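Local structure of putative sugar ABC transporter (Yersinia enterocolitica subsp. enterocolitica 8081, 5ULB) at residues A[129-134]-A[208-213]; A[308-311]-A[316-319]. The protein probably serves as the periplasmic substrate-binding component of an ABC transporter for methylthioribose-like sugars, enclosing a 5-seleno analogue of that sugar between its two lobes. All coordinates share one frame; numbering follows the deposited sequence.

Contact 1: residues A[129-134]-A[208-213]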
loop_
_atom_site.group_PDB
_atom_site.type_symbol
_atom_site.label_atom_id
_atom_site.label_comp_id
_atom_site.label_asym_id
_atom_site.label_seq_id
_atom_site.Cartn_x
_atom_site.Cartn_y
_atom_site.Cartn_z
ATOM N N ASN A 129 0.009 9.879 -11.857
ATOM C CA ASN A 129 0.195 11.205 -12.440
ATOM C C ASN A 129 1.306 11.945 -11.763
ATOM O O ASN A 129 2.020 12.720 -12.423
ATOM C CB ASN A 129 -1.137 11.947 -12.442
ATOM C CG ASN A 129 -2.174 11.343 -13.406
ATOM O OD1 ASN A 129 -1.840 10.680 -14.338
ATOM N ND2 ASN A 129 -3.451 11.578 -13.107
ATOM N N GLU A 130 1.436 11.827 -10.429
ATOM C CA GLU A 130 2.468 12.553 -9.740
ATOM C C GLU A 130 3.868 11.971 -9.897
ATOM O O GLU A 130 4.879 12.639 -9.854
ATOM C CB GLU A 130 2.094 12.714 -8.275
ATOM C CG GLU A 130 0.870 13.553 -8.035
ATOM C CD GLU A 130 0.769 14.969 -8.734
ATOM O OE1 GLU A 130 1.695 15.647 -8.823
ATOM O OE2 GLU A 130 -0.398 15.327 -9.161
ATOM N N SER A 131 3.964 10.633 -10.005
ATOM C CA SER A 131 5.275 9.939 -10.062
ATOM C C SER A 131 5.772 9.864 -11.493
ATOM O O SER A 131 6.825 10.432 -11.854
ATOM C CB SER A 131 5.187 8.535 -9.410
ATOM O OG SER A 131 4.255 7.704 -10.021
ATOM N N PHE A 132 4.997 9.204 -12.332
ATOM C CA PHE A 132 5.286 9.158 -13.732
ATOM C C PHE A 132 5.229 10.540 -14.395
ATOM O O PHE A 132 6.009 10.853 -15.288
ATOM C CB PHE A 132 4.405 8.130 -14.488
ATOM C CG PHE A 132 4.831 7.879 -15.899
ATOM C CD1 PHE A 132 6.000 7.228 -16.147
ATOM C CD2 PHE A 132 4.051 8.314 -16.981
ATOM C CE1 PHE A 132 6.396 7.002 -17.386
ATOM C CE2 PHE A 132 4.491 8.101 -18.266
ATOM C CZ PHE A 132 5.688 7.463 -18.448
ATOM N N GLY A 133 4.295 11.363 -13.949
ATOM C CA GLY A 133 4.267 12.707 -14.475
ATOM C C GLY A 133 5.476 13.496 -14.174
ATOM O O GLY A 133 5.898 14.349 -14.956
ATOM N N GLN A 134 6.132 13.284 -13.010
ATOM C CA GLN A 134 7.416 13.957 -12.716
ATOM C C GLN A 134 8.456 13.504 -13.651
ATOM O O GLN A 134 9.299 14.327 -14.045
ATOM C CB GLN A 134 7.827 13.753 -11.281
ATOM C CG GLN A 134 8.924 14.716 -10.842
ATOM C CD GLN A 134 8.520 16.188 -10.815
ATOM O OE1 GLN A 134 7.392 16.516 -10.288
ATOM N NE2 GLN A 134 9.284 16.995 -11.447
ATOM N N ALA A 208 15.248 6.565 -17.609
ATOM C CA ALA A 208 14.576 6.570 -16.358
ATOM C C ALA A 208 13.874 5.237 -16.155
ATOM O O ALA A 208 13.586 4.518 -17.103
ATOM C CB ALA A 208 13.595 7.772 -16.266
ATOM N N ILE A 209 13.514 5.003 -14.873
ATOM C CA ILE A 209 12.727 3.846 -14.470
ATOM C C ILE A 209 11.544 4.307 -13.629
ATOM O O ILE A 209 11.741 5.096 -12.694
ATOM C CB ILE A 209 13.615 2.796 -13.736
ATOM C CG1 ILE A 209 14.731 2.339 -14.619
ATOM C CG2 ILE A 209 12.782 1.681 -13.161
ATOM C CD1 ILE A 209 15.730 1.415 -13.945
ATOM N N TRP A 210 10.362 3.798 -13.970
ATOM C CA TRP A 210 9.168 4.064 -13.146
ATOM C C TRP A 210 8.814 2.814 -12.387
ATOM O O TRP A 210 8.462 1.795 -12.988
ATOM C CB TRP A 210 8.013 4.483 -14.018
ATOM C CG TRP A 210 6.725 4.798 -13.293
ATOM C CD1 TRP A 210 6.619 5.586 -12.172
ATOM C CD2 TRP A 210 5.444 4.265 -13.548
ATOM N NE1 TRP A 210 5.318 5.624 -11.766
ATOM C CE2 TRP A 210 4.595 4.820 -12.588
ATOM C CE3 TRP A 210 4.900 3.427 -14.502
ATOM C CZ2 TRP A 210 3.208 4.540 -12.551
ATOM C CZ3 TRP A 210 3.596 3.166 -14.473
ATOM C CH2 TRP A 210 2.758 3.711 -13.484
ATOM N N GLY A 211 8.921 2.930 -11.032
ATOM C CA GLY A 211 8.584 1.788 -10.207
ATOM C C GLY A 211 7.217 1.981 -9.558
ATOM O O GLY A 211 6.974 2.913 -8.797
ATOM N N THR A 212 6.309 0.984 -9.849
ATOM C CA THR A 212 4.926 1.099 -9.391
ATOM C C THR A 212 4.682 0.579 -8.003
ATOM O O THR A 212 3.632 0.751 -7.461
ATOM C CB THR A 212 3.994 0.406 -10.352
ATOM O OG1 THR A 212 4.236 -1.005 -10.371
ATOM C CG2 THR A 212 4.073 0.988 -11.740
ATOM N N TRP A 213 5.751 0.045 -7.380
ATOM C CA TRP A 213 5.726 -0.454 -6.011
ATOM C C TRP A 213 7.140 -0.327 -5.481
ATOM O O TRP A 213 8.074 -0.685 -6.195
ATOM C CB TRP A 213 5.328 -1.937 -5.980
ATOM C CG TRP A 213 5.367 -2.734 -4.718
ATOM C CD1 TRP A 213 5.267 -2.373 -3.432
ATOM C CD2 TRP A 213 5.288 -4.187 -4.735
ATOM N NE1 TRP A 213 5.201 -3.525 -2.603
ATOM C CE2 TRP A 213 5.197 -4.630 -3.394
ATOM C CE3 TRP A 213 5.421 -5.124 -5.750
ATOM C CZ2 TRP A 213 5.133 -6.009 -3.116
ATOM C CZ3 TRP A 213 5.312 -6.487 -5.449
ATOM C CH2 TRP A 213 5.192 -6.866 -4.112
#
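Ser131 OG takes part in two hydrogen bonds: the indole N-H of Trp210 reaches it across the contact, NE1 to OG 2.9 Å, and Leu127 O, one turn back on the same helix, is its other partner. The N-H bond is fairly straight, 158° at the hydrogen, with OG slightly out of the indole plane at the ring's edge. Paired in this way, both polar groups are satisfied in a buried place. Phe132, the next residue, works on the face of the same indole. Phe132 CB stands 3.8 Å from the centroid of the Trp210 five-membered ring, almost on the ring normal, a CH-pi contact. With CG anti to the backbone N (chi1 -170°), the phenyl ring is set alongside the indole, bringing Phe132 CD1 within 3.8 Å of Trp210 CG; the ring planes meet obliquely at 54°. On the opposite face of Trp210 lies Thr212 CG2, 3.4 Å above the plane, from a residue that itself touches the bound sugar. Tyr163 of helix 154-169 meets both rings, edge-to-face with Phe132 and nearly parallel to Trp210. Helix 124-138 packs against the parallel part of the sheet in one lobe of the periplasmic binding protein fold, where strand 208-211 runs between strands 143-148 and 233-237; Trp210 touches Lys147 of the first and Ile237 of the second.

Contact 2: residues A[308-311]-A[316-319]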
loop_
_atom_site.group_PDB
_atom_site.type_symbol
_atom_site.label_atom_id
_atom_site.label_comp_id
_atom_site.label_asym_id
_atom_site.label_seq_id
_atom_site.Cartn_x
_atom_site.Cartn_y
_atom_site.Cartn_z
ATOM N N SER A 308 7.720 7.679 10.190
ATOM C CA SER A 308 7.002 8.357 11.299
ATOM C C SER A 308 7.476 9.831 11.379
ATOM O O SER A 308 6.642 10.744 11.554
ATOM C CB SER A 308 7.153 7.537 12.647
ATOM O OG SER A 308 8.507 7.190 12.894
ATOM N N GLY A 309 8.750 10.029 11.154
ATOM C CA GLY A 309 9.361 11.323 11.189
ATOM C C GLY A 309 8.997 12.298 10.075
ATOM O O GLY A 309 9.352 13.480 10.116
ATOM N N LEU A 310 8.446 11.776 9.028
ATOM C CA LEU A 310 8.087 12.601 7.868
ATOM C C LEU A 310 7.052 13.693 8.259
ATOM O O LEU A 310 6.993 14.721 7.624
ATOM C CB LEU A 310 7.511 11.796 6.727
ATOM C CG LEU A 310 8.469 10.983 5.956
ATOM C CD1 LEU A 310 7.724 10.075 4.947
ATOM C CD2 LEU A 310 9.549 11.866 5.256
ATOM N N SER A 311 6.256 13.455 9.301
ATOM C CA SER A 311 5.303 14.438 9.697
ATOM C C SER A 311 5.940 15.758 10.077
ATOM O O SER A 311 5.249 16.790 10.125
ATOM C CB SER A 311 4.422 13.970 10.826
ATOM O OG SER A 311 5.165 13.706 12.007
ATOM N N GLY A 316 0.947 17.274 7.789
ATOM C CA GLY A 316 -0.115 16.389 7.784
ATOM C C GLY A 316 0.139 14.928 7.340
ATOM O O GLY A 316 -0.796 14.086 7.358
ATOM N N TRP A 317 1.387 14.578 7.123
ATOM C CA TRP A 317 1.739 13.237 6.703
ATOM C C TRP A 317 1.253 12.201 7.724
ATOM O O TRP A 317 1.458 12.272 8.951
ATOM C CB TRP A 317 3.234 13.098 6.567
ATOM C CG TRP A 317 3.612 11.681 6.406
ATOM C CD1 TRP A 317 4.111 10.838 7.408
ATOM C CD2 TRP A 317 3.539 10.950 5.228
ATOM N NE1 TRP A 317 4.346 9.648 6.845
ATOM C CE2 TRP A 317 3.986 9.652 5.522
ATOM C CE3 TRP A 317 3.136 11.229 3.890
ATOM C CZ2 TRP A 317 4.061 8.677 4.513
ATOM C CZ3 TRP A 317 3.154 10.273 2.992
ATOM C CH2 TRP A 317 3.626 9.008 3.310
ATOM N N GLY A 318 0.652 11.169 7.133
ATOM C CA GLY A 318 0.303 9.969 7.887
ATOM C C GLY A 318 -0.774 10.133 8.944
ATOM O O GLY A 318 -0.951 9.262 9.845
ATOM N N GLN A 319 -1.513 11.207 8.861
ATOM C CA GLN A 319 -2.544 11.511 9.867
ATOM C C GLN A 319 -3.896 11.720 9.206
ATOM O O GLN A 319 -3.981 12.218 8.094
ATOM C CB GLN A 319 -2.189 12.865 10.577
ATOM C CG GLN A 319 -0.779 12.897 11.213
ATOM C CD GLN A 319 -0.159 14.340 11.275
ATOM O OE1 GLN A 319 0.914 14.658 10.654
ATOM N NE2 GLN A 319 -0.847 15.217 11.978
HETATM O O HOH W 1 2.494 17.106 10.210
#
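One face of the Trp317 indole is covered by Leu310. CB of Leu310 sits over the five-membered ring, 3.8 Å from its centroid and 20° off the normal, a CH-pi contact whose closest pair is Leu310 CB to Trp317 CD1 at 3.6 Å. Further along the same face, Leu310 CD1 lies toward the rim, 3.8 Å from Trp317 CE2, so the leucine spans the indole from the pyrrole part to the start of the benzene ring. Ser311 N approaches CD1 of the indole obliquely, and the indole NE1 makes a weak hydrogen bond to Val307 O. In Trp317 CG stands anti to the backbone N (chi1 169°), which sets the indole against the side chain of Leu310.

The turn that carries Trp317 is a type II beta turn from Gly316 to Gln319, with Trp317 and Gly318 at its two central positions. Gly318 has the positive phi (67°) expected at the third position of this turn, and the closing bond from Gln319 N to Gly316 O is weak at 3.3 Å. Both segments belong to the long irregular loop between helices 295-299 and 327-335, which here doubles back on itself.

Away from the indole, a water joins the two backbones, donating to Ser311 O at 2.8 Å and accepting from Gly316 N. On this more open side the Ser311 hydroxyl turns back to its own segment, in a weak bond to Ser308 O, while Ser311 CB lies near the end of the Gln319 side chain. Deeper in, Leu310 rests on Ile293 and Trp317 on Ala291, both from strand 285-294, and the indole also touches Ile239 and Asp261.

How the contacts relate
Contact 1 is wholly buried and joins regular elements far apart in sequence, a helix and a sheet strand; contact 2 is partly buried and folds one irregular loop onto itself across four intervening residues. A tryptophan carries each, with a CH2 group over its pyrrole ring, but the indole N-H is used differently: in 129-134/208-213 it bonds across the contact, whereas in 308-311/316-319 it makes a weak bond to a carbonyl outside the pair. In contact 2 a water also links the two backbones. The two do not touch, their nearest atoms being about 12 Å apart, and contact 1 alone contains residues of the sugar pocket, Thr212 and Trp213.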